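Local coordinates for protein F-112 (Sulfolobus virus-like particle ssv1, PDB 2VQC) that is essential for the virus and, as a small winged-helix protein, probably binds DNA, at residues S13-L24 / I49-H60. Sequence-based numbering, arbitrary orientation.
Sequences SYKMAEIMYKIL and IQRALKAICERH
With CG anti to the backbone nitrogen in both (chi1 about -168°), the rings of Tyr14 and Tyr21 come to lie against Ile56 of helix 43-59, which fits between them. The branches of Ile56 divide the work: CG2 lies over one face of the Tyr21 ring, 3.8 Å from the centroid, while CD1 lies over a face of the Tyr14 ring, both as CH-pi contacts. CD1 also reaches Ala17 CB, so that Ile56 is a knob among Tyr14, Ala17, Glu18 and Tyr21. Knobs come from both helices: Ala17 sits among Ile49, Ala52, Leu53 and Ile56, its CB 3.5 Å from Leu53 N, and Ile49 enters a hole formed by Ser13, Met16, Ala17 and Met20. Small alanines at the crossing let the two axes approach to 7.9 Å at an angle of -66°. Farther along, Cys57 SG meets the Tyr21 ring in its plane, 3.8 Å from CE1, a sulfur-aromatic contact at the edge. At the outer margin, Tyr14 CE1 lies over a face of the Arg59 guanidinium, the two planes 37° apart. No hydrogen bond crosses between the segments, and the Tyr21 hydroxyl, beside His60 CB, is instead hydrogen-bonded to Glu63. Helix 13-27 thus packs across helix 43-59, which, following helix 32-39, is probably the recognition helix of the winged-helix fold. The Cys57-Cys64 disulfide ties helix 43-59 to strand 64-68; Tyr21 and Leu24 also touch Cys64. Leu53 and Leu24 continue the core onto Leu30 and Phe75 of the sheet, while Met20 packs against Gln38 and Phe39 of helix 32-39.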
ATOM      1  N   SER A  13     -11.110  -4.331  -1.465  1.00 23.79           N
ATOM      2  CA  SER A  13      -9.661  -4.161  -1.281  1.00 23.62           C
ATOM      3  C   SER A  13      -9.096  -3.001  -2.091  1.00 23.38           C
ATOM      4  O   SER A  13      -8.180  -2.305  -1.635  1.00 23.21           O
ATOM      5  CB  SER A  13      -8.915  -5.439  -1.665  1.00 23.63           C
ATOM      6  OG  SER A  13      -9.160  -6.474  -0.730  1.00 24.50           O
ATOM      7  N   TYR A  14      -9.641  -2.802  -3.289  1.00 23.05           N
ATOM      8  CA  TYR A  14      -9.181  -1.737  -4.169  1.00 22.97           C
ATOM      9  C   TYR A  14      -9.517  -0.351  -3.621  1.00 22.61           C
ATOM     10  O   TYR A  14      -8.657   0.529  -3.611  1.00 22.24           O
ATOM     11  CB  TYR A  14      -9.752  -1.904  -5.577  1.00 23.00           C
ATOM     12  CG  TYR A  14      -9.078  -1.007  -6.585  1.00 23.35           C
ATOM     13  CD1 TYR A  14      -7.875  -1.380  -7.183  1.00 23.47           C
ATOM     14  CD2 TYR A  14      -9.634   0.224  -6.932  1.00 23.75           C
ATOM     15  CE1 TYR A  14      -7.247  -0.554  -8.104  1.00 23.43           C
ATOM     16  CE2 TYR A  14      -9.012   1.059  -7.853  1.00 23.42           C
ATOM     17  CZ  TYR A  14      -7.823   0.664  -8.436  1.00 23.49           C
ATOM     18  OH  TYR A  14      -7.209   1.491  -9.351  1.00 23.67           O
ATOM     19  N   LYS A  15     -10.757  -0.161  -3.173  1.00 22.44           N
ATOM     20  CA  LYS A  15     -11.164   1.104  -2.550  1.00 22.65           C
ATOM     21  C   LYS A  15     -10.311   1.436  -1.321  1.00 22.72           C
ATOM     22  O   LYS A  15      -9.981   2.602  -1.087  1.00 22.67           O
ATOM     23  CB  LYS A  15     -12.637   1.073  -2.146  1.00 22.58           C
ATOM     24  CG  LYS A  15     -13.612   1.116  -3.305  1.00 22.60           C
ATOM     25  CD  LYS A  15     -15.044   1.074  -2.787  1.00 22.85           C
ATOM     26  CE  LYS A  15     -16.075   1.071  -3.906  1.00 22.71           C
ATOM     27  NZ  LYS A  15     -17.452   0.943  -3.354  1.00 22.80           N
HETATM   28  N   MSE A  16      -9.948   0.407  -0.554  1.00 22.70           N
HETATM   29  CA  MSE A  16      -9.102   0.576   0.629  1.00 22.78           C
HETATM   30  C   MSE A  16      -7.694   0.979   0.224  1.00 22.34           C
HETATM   31  O   MSE A  16      -7.051   1.785   0.900  1.00 21.84           O
HETATM   32  CB  MSE A  16      -8.996  -0.727   1.431  1.00 23.33           C
HETATM   33  CG  MSE A  16     -10.299  -1.445   1.717  1.00 25.41           C
HETATM   34 SE   MSE A  16     -11.267  -0.726   3.204  1.00 30.54          SE
HETATM   35  CE  MSE A  16     -11.956   0.911   2.357  1.00 30.45           C
ATOM     36  N   ALA A  17      -7.212   0.381  -0.864  1.00 22.15           N
ATOM     37  CA  ALA A  17      -5.871   0.654  -1.375  1.00 21.98           C
ATOM     38  C   ALA A  17      -5.749   2.078  -1.899  1.00 21.85           C
ATOM     39  O   ALA A  17      -4.688   2.690  -1.772  1.00 21.95           O
ATOM     40  CB  ALA A  17      -5.502  -0.340  -2.458  1.00 22.05           C
ATOM     41  N   GLU A  18      -6.828   2.599  -2.488  1.00 21.61           N
ATOM     42  CA  GLU A  18      -6.872   3.998  -2.934  1.00 21.47           C
ATOM     43  C   GLU A  18      -6.687   4.942  -1.750  1.00 21.04           C
ATOM     44  O   GLU A  18      -6.030   5.975  -1.872  1.00 20.81           O
ATOM     45  CB  GLU A  18      -8.189   4.316  -3.662  1.00 21.31           C
ATOM     46  CG  GLU A  18      -8.293   3.706  -5.060  1.00 21.98           C
ATOM     47  CD  GLU A  18      -9.631   3.986  -5.742  1.00 22.46           C
ATOM     48  OE1 GLU A  18     -10.690   3.795  -5.103  1.00 24.72           O
ATOM     49  OE2 GLU A  18      -9.627   4.384  -6.928  1.00 24.00           O
ATOM     50  N   ILE A  19      -7.261   4.583  -0.604  1.00 20.76           N
ATOM     51  CA  ILE A  19      -7.081   5.377   0.616  1.00 20.53           C
ATOM     52  C   ILE A  19      -5.601   5.367   1.000  1.00 20.25           C
ATOM     53  O   ILE A  19      -5.021   6.418   1.282  1.00 20.17           O
ATOM     54  CB  ILE A  19      -7.954   4.865   1.786  1.00 20.39           C
ATOM     55  CG1 ILE A  19      -9.441   4.972   1.423  1.00 20.19           C
ATOM     56  CG2 ILE A  19      -7.681   5.658   3.069  1.00 20.60           C
ATOM     57  CD1 ILE A  19     -10.367   4.350   2.441  1.00 20.24           C
HETATM   58  N   MSE A  20      -4.992   4.186   0.977  1.00 20.09           N
HETATM   59  CA  MSE A  20      -3.581   4.056   1.325  1.00 20.22           C
HETATM   60  C   MSE A  20      -2.677   4.791   0.335  1.00 20.12           C
HETATM   61  O   MSE A  20      -1.645   5.319   0.727  1.00 20.07           O
HETATM   62  CB  MSE A  20      -3.163   2.586   1.393  1.00 20.30           C
HETATM   63  CG  MSE A  20      -3.854   1.750   2.468  1.00 21.10           C
HETATM   64 SE   MSE A  20      -3.813   2.485   4.296  1.00 21.23          SE
HETATM   65  CE  MSE A  20      -5.238   3.718   4.061  1.00 24.23           C
ATOM     66  N   TYR A  21      -3.067   4.829  -0.935  1.00 20.04           N
ATOM     67  CA  TYR A  21      -2.236   5.443  -1.970  1.00 19.96           C
ATOM     68  C   TYR A  21      -2.048   6.941  -1.726  1.00 19.99           C
ATOM     69  O   TYR A  21      -0.945   7.469  -1.898  1.00 20.04           O
ATOM     70  CB  TYR A  21      -2.831   5.209  -3.359  1.00 19.71           C
ATOM     71  CG  TYR A  21      -1.901   5.590  -4.490  1.00 19.63           C
ATOM     72  CD1 TYR A  21      -0.765   4.832  -4.759  1.00 19.54           C
ATOM     73  CD2 TYR A  21      -2.157   6.698  -5.293  1.00 19.17           C
ATOM     74  CE1 TYR A  21       0.095   5.160  -5.787  1.00 19.08           C
ATOM     75  CE2 TYR A  21      -1.301   7.037  -6.334  1.00 19.31           C
ATOM     76  CZ  TYR A  21      -0.173   6.257  -6.574  1.00 19.26           C
ATOM     77  OH  TYR A  21       0.693   6.563  -7.594  1.00 19.04           O
ATOM     78  N   LYS A  22      -3.111   7.627  -1.320  1.00 19.78           N
ATOM     79  CA  LYS A  22      -2.973   9.041  -0.992  1.00 20.14           C
ATOM     80  C   LYS A  22      -2.313   9.278   0.369  1.00 19.89           C
ATOM     81  O   LYS A  22      -1.707  10.326   0.583  1.00 19.96           O
ATOM     82  CB  LYS A  22      -4.294   9.800  -1.141  1.00 20.11           C
ATOM     83  CG  LYS A  22      -5.398   9.413  -0.226  1.00 20.64           C
ATOM     84  CD  LYS A  22      -6.608  10.266  -0.565  1.00 21.18           C
ATOM     85  CE  LYS A  22      -7.791   9.887   0.286  1.00 22.40           C
ATOM     86  NZ  LYS A  22      -8.994  10.732   0.007  1.00 22.20           N
ATOM     87  N   ILE A  23      -2.396   8.301   1.268  1.00 19.92           N
ATOM     88  CA  ILE A  23      -1.601   8.334   2.498  1.00 20.04           C
ATOM     89  C   ILE A  23      -0.101   8.162   2.180  1.00 20.17           C
ATOM     90  O   ILE A  23       0.755   8.751   2.850  1.00 20.15           O
ATOM     91  CB  ILE A  23      -2.101   7.285   3.525  1.00 19.92           C
ATOM     92  CG1 ILE A  23      -3.482   7.709   4.038  1.00 19.86           C
ATOM     93  CG2 ILE A  23      -1.110   7.132   4.690  1.00 20.01           C
ATOM     94  CD1 ILE A  23      -4.090   6.798   5.085  1.00 20.10           C
ATOM     95  N   LEU A  24       0.201   7.377   1.145  1.00 20.29           N
ATOM     96  CA  LEU A  24       1.575   7.178   0.672  1.00 20.38           C
ATOM     97  C   LEU A  24       2.198   8.494   0.192  1.00 20.50           C
ATOM     98  O   LEU A  24       3.371   8.777   0.457  1.00 20.52           O
ATOM     99  CB  LEU A  24       1.593   6.171  -0.490  1.00 20.43           C
ATOM    100  CG  LEU A  24       2.824   5.286  -0.746  1.00 20.24           C
ATOM    101  CD1 LEU A  24       2.912   4.963  -2.237  1.00 19.80           C
ATOM    102  CD2 LEU A  24       4.129   5.873  -0.261  1.00 19.67           C
ATOM    103  N   ILE A  49      -5.295  -5.855   0.762  1.00 23.10           N
ATOM    104  CA  ILE A  49      -5.196  -4.429   0.445  1.00 23.14           C
ATOM    105  C   ILE A  49      -3.823  -4.117  -0.146  1.00 23.23           C
ATOM    106  O   ILE A  49      -3.724  -3.402  -1.144  1.00 23.50           O
ATOM    107  CB  ILE A  49      -5.467  -3.543   1.689  1.00 23.09           C
ATOM    108  CG1 ILE A  49      -6.919  -3.708   2.153  1.00 23.15           C
ATOM    109  CG2 ILE A  49      -5.175  -2.071   1.383  1.00 23.15           C
ATOM    110  CD1 ILE A  49      -7.218  -3.105   3.527  1.00 22.92           C
ATOM    111  N   GLN A  50      -2.773  -4.663   0.463  1.00 23.40           N
ATOM    112  CA  GLN A  50      -1.414  -4.494  -0.047  1.00 23.64           C
ATOM    113  C   GLN A  50      -1.287  -4.976  -1.491  1.00 23.87           C
ATOM    114  O   GLN A  50      -0.607  -4.353  -2.305  1.00 24.01           O
ATOM    115  CB  GLN A  50      -0.412  -5.248   0.826  1.00 23.55           C
ATOM    116  CG  GLN A  50       1.005  -5.203   0.291  1.00 23.72           C
ATOM    117  CD  GLN A  50       2.026  -5.672   1.295  1.00 24.11           C
ATOM    118  OE1 GLN A  50       2.367  -4.947   2.230  1.00 26.09           O
ATOM    119  NE2 GLN A  50       2.531  -6.888   1.107  1.00 23.92           N
ATOM    120  N   ARG A  51      -1.932  -6.094  -1.802  1.00 23.97           N
ATOM    121  CA  ARG A  51      -1.928  -6.613  -3.164  1.00 24.20           C
ATOM    122  C   ARG A  51      -2.594  -5.634  -4.143  1.00 24.09           C
ATOM    123  O   ARG A  51      -2.094  -5.426  -5.251  1.00 23.69           O
ATOM    124  CB  ARG A  51      -2.607  -7.981  -3.214  1.00 24.18           C
ATOM    125  CG  ARG A  51      -2.409  -8.696  -4.521  1.00 24.75           C
ATOM    126  CD  ARG A  51      -2.621 -10.191  -4.381  1.00 25.14           C
ATOM    127  NE  ARG A  51      -4.007 -10.547  -4.071  1.00 26.08           N
ATOM    128  CZ  ARG A  51      -4.431 -11.141  -2.951  1.00 26.51           C
ATOM    129  NH1 ARG A  51      -3.592 -11.468  -1.967  1.00 26.62           N
ATOM    130  NH2 ARG A  51      -5.725 -11.419  -2.814  1.00 26.25           N
ATOM    131  N   ALA A  52      -3.705  -5.025  -3.725  1.00 24.11           N
ATOM    132  CA  ALA A  52      -4.395  -4.030  -4.557  1.00 24.11           C
ATOM    133  C   ALA A  52      -3.595  -2.721  -4.646  1.00 24.14           C
ATOM    134  O   ALA A  52      -3.586  -2.061  -5.688  1.00 24.46           O
ATOM    135  CB  ALA A  52      -5.800  -3.771  -4.033  1.00 23.95           C
ATOM    136  N   LEU A  53      -2.921  -2.356  -3.558  1.00 24.12           N
ATOM    137  CA  LEU A  53      -2.051  -1.174  -3.540  1.00 24.13           C
ATOM    138  C   LEU A  53      -0.895  -1.329  -4.526  1.00 24.11           C
ATOM    139  O   LEU A  53      -0.541  -0.382  -5.225  1.00 24.02           O
ATOM    140  CB  LEU A  53      -1.506  -0.935  -2.127  1.00 24.15           C
ATOM    141  CG  LEU A  53      -0.629   0.299  -1.880  1.00 24.01           C
ATOM    142  CD1 LEU A  53      -1.269   1.595  -2.393  1.00 23.75           C
ATOM    143  CD2 LEU A  53      -0.333   0.407  -0.395  1.00 23.85           C
ATOM    144  N   LYS A  54      -0.319  -2.527  -4.577  1.00 24.06           N
ATOM    145  CA  LYS A  54       0.732  -2.845  -5.541  1.00 24.24           C
ATOM    146  C   LYS A  54       0.239  -2.663  -6.983  1.00 24.28           C
ATOM    147  O   LYS A  54       0.971  -2.142  -7.833  1.00 24.19           O
ATOM    148  CB  LYS A  54       1.235  -4.277  -5.308  1.00 24.26           C
ATOM    149  CG  LYS A  54       2.420  -4.707  -6.164  1.00 24.32           C
ATOM    150  CD  LYS A  54       2.807  -6.148  -5.856  1.00 24.69           C
ATOM    151  CE  LYS A  54       3.757  -6.725  -6.901  1.00 25.18           C
ATOM    152  NZ  LYS A  54       5.108  -6.095  -6.857  1.00 26.11           N
ATOM    153  N   ALA A  55      -0.999  -3.079  -7.252  1.00 24.41           N
ATOM    154  CA  ALA A  55      -1.594  -2.915  -8.581  1.00 24.65           C
ATOM    155  C   ALA A  55      -1.759  -1.433  -8.943  1.00 24.81           C
ATOM    156  O   ALA A  55      -1.469  -1.041 -10.071  1.00 24.75           O
ATOM    157  CB  ALA A  55      -2.929  -3.648  -8.677  1.00 24.59           C
ATOM    158  N   ILE A  56      -2.197  -0.616  -7.983  1.00 24.99           N
ATOM    159  CA  ILE A  56      -2.333   0.836  -8.198  1.00 25.06           C
ATOM    160  C   ILE A  56      -0.975   1.494  -8.471  1.00 25.16           C
ATOM    161  O   ILE A  56      -0.859   2.328  -9.369  1.00 24.97           O
ATOM    162  CB  ILE A  56      -3.010   1.546  -6.995  1.00 24.88           C
ATOM    163  CG1 ILE A  56      -4.467   1.095  -6.859  1.00 24.74           C
ATOM    164  CG2 ILE A  56      -2.954   3.072  -7.164  1.00 25.01           C
ATOM    165  CD1 ILE A  56      -5.127   1.510  -5.552  1.00 24.93           C
ATOM    166  N   CYS A  57       0.044   1.116  -7.699  1.00 25.39           N
ATOM    167  CA  CYS A  57       1.398   1.650  -7.896  1.00 25.67           C
ATOM    168  C   CYS A  57       1.971   1.325  -9.277  1.00 25.61           C
ATOM    169  O   CYS A  57       2.632   2.161  -9.895  1.00 25.30           O
ATOM    170  CB  CYS A  57       2.342   1.138  -6.812  1.00 25.69           C
ATOM    171  SG  CYS A  57       2.199   2.073  -5.285  1.00 27.55           S
ATOM    172  N   GLU A  58       1.715   0.109  -9.748  1.00 25.83           N
ATOM    173  CA  GLU A  58       2.175  -0.329 -11.064  1.00 26.26           C
ATOM    174  C   GLU A  58       1.497   0.437 -12.205  1.00 26.50           C
ATOM    175  O   GLU A  58       2.054   0.530 -13.299  1.00 26.97           O
ATOM    176  CB  GLU A  58       1.993  -1.847 -11.219  1.00 26.15           C
ATOM    177  CG  GLU A  58       3.007  -2.642 -10.382  1.00 26.61           C
ATOM    178  CD  GLU A  58       2.687  -4.126 -10.257  1.00 26.92           C
ATOM    179  OE1 GLU A  58       1.497  -4.492 -10.132  1.00 28.41           O
ATOM    180  OE2 GLU A  58       3.642  -4.932 -10.258  1.00 27.58           O
ATOM    181  N   ARG A  59       0.316   1.004 -11.947  1.00 26.62           N
ATOM    182  CA  ARG A  59      -0.343   1.885 -12.920  1.00 26.66           C
ATOM    183  C   ARG A  59       0.294   3.275 -12.989  1.00 26.78           C
ATOM    184  O   ARG A  59       0.062   4.017 -13.949  1.00 26.82           O
ATOM    185  CB  ARG A  59      -1.836   2.016 -12.610  1.00 26.55           C
ATOM    186  CG  ARG A  59      -2.581   0.715 -12.764  1.00 26.63           C
ATOM    187  CD  ARG A  59      -3.977   0.765 -12.172  1.00 27.00           C
ATOM    188  NE  ARG A  59      -4.575  -0.571 -12.135  1.00 27.34           N
ATOM    189  CZ  ARG A  59      -5.859  -0.834 -11.903  1.00 27.54           C
ATOM    190  NH1 ARG A  59      -6.730   0.146 -11.682  1.00 27.60           N
ATOM    191  NH2 ARG A  59      -6.277  -2.095 -11.902  1.00 27.93           N
ATOM    192  N   HIS A  60       1.083   3.628 -11.973  1.00 26.88           N
ATOM    193  CA  HIS A  60       1.729   4.939 -11.896  1.00 26.89           C
ATOM    194  C   HIS A  60       3.199   4.798 -11.498  1.00 26.97           C
ATOM    195  O   HIS A  60       3.601   5.228 -10.414  1.00 27.09           O
ATOM    196  CB  HIS A  60       0.999   5.816 -10.882  1.00 26.87           C
ATOM    197  CG  HIS A  60      -0.459   5.975 -11.167  1.00 26.64           C
ATOM    198  ND1 HIS A  60      -1.436   5.344 -10.427  1.00 26.78           N
ATOM    199  CD2 HIS A  60      -1.109   6.680 -12.123  1.00 26.87           C
ATOM    200  CE1 HIS A  60      -2.624   5.664 -10.907  1.00 26.89           C
ATOM    201  NE2 HIS A  60      -2.454   6.472 -11.937  1.00 26.68           N
TER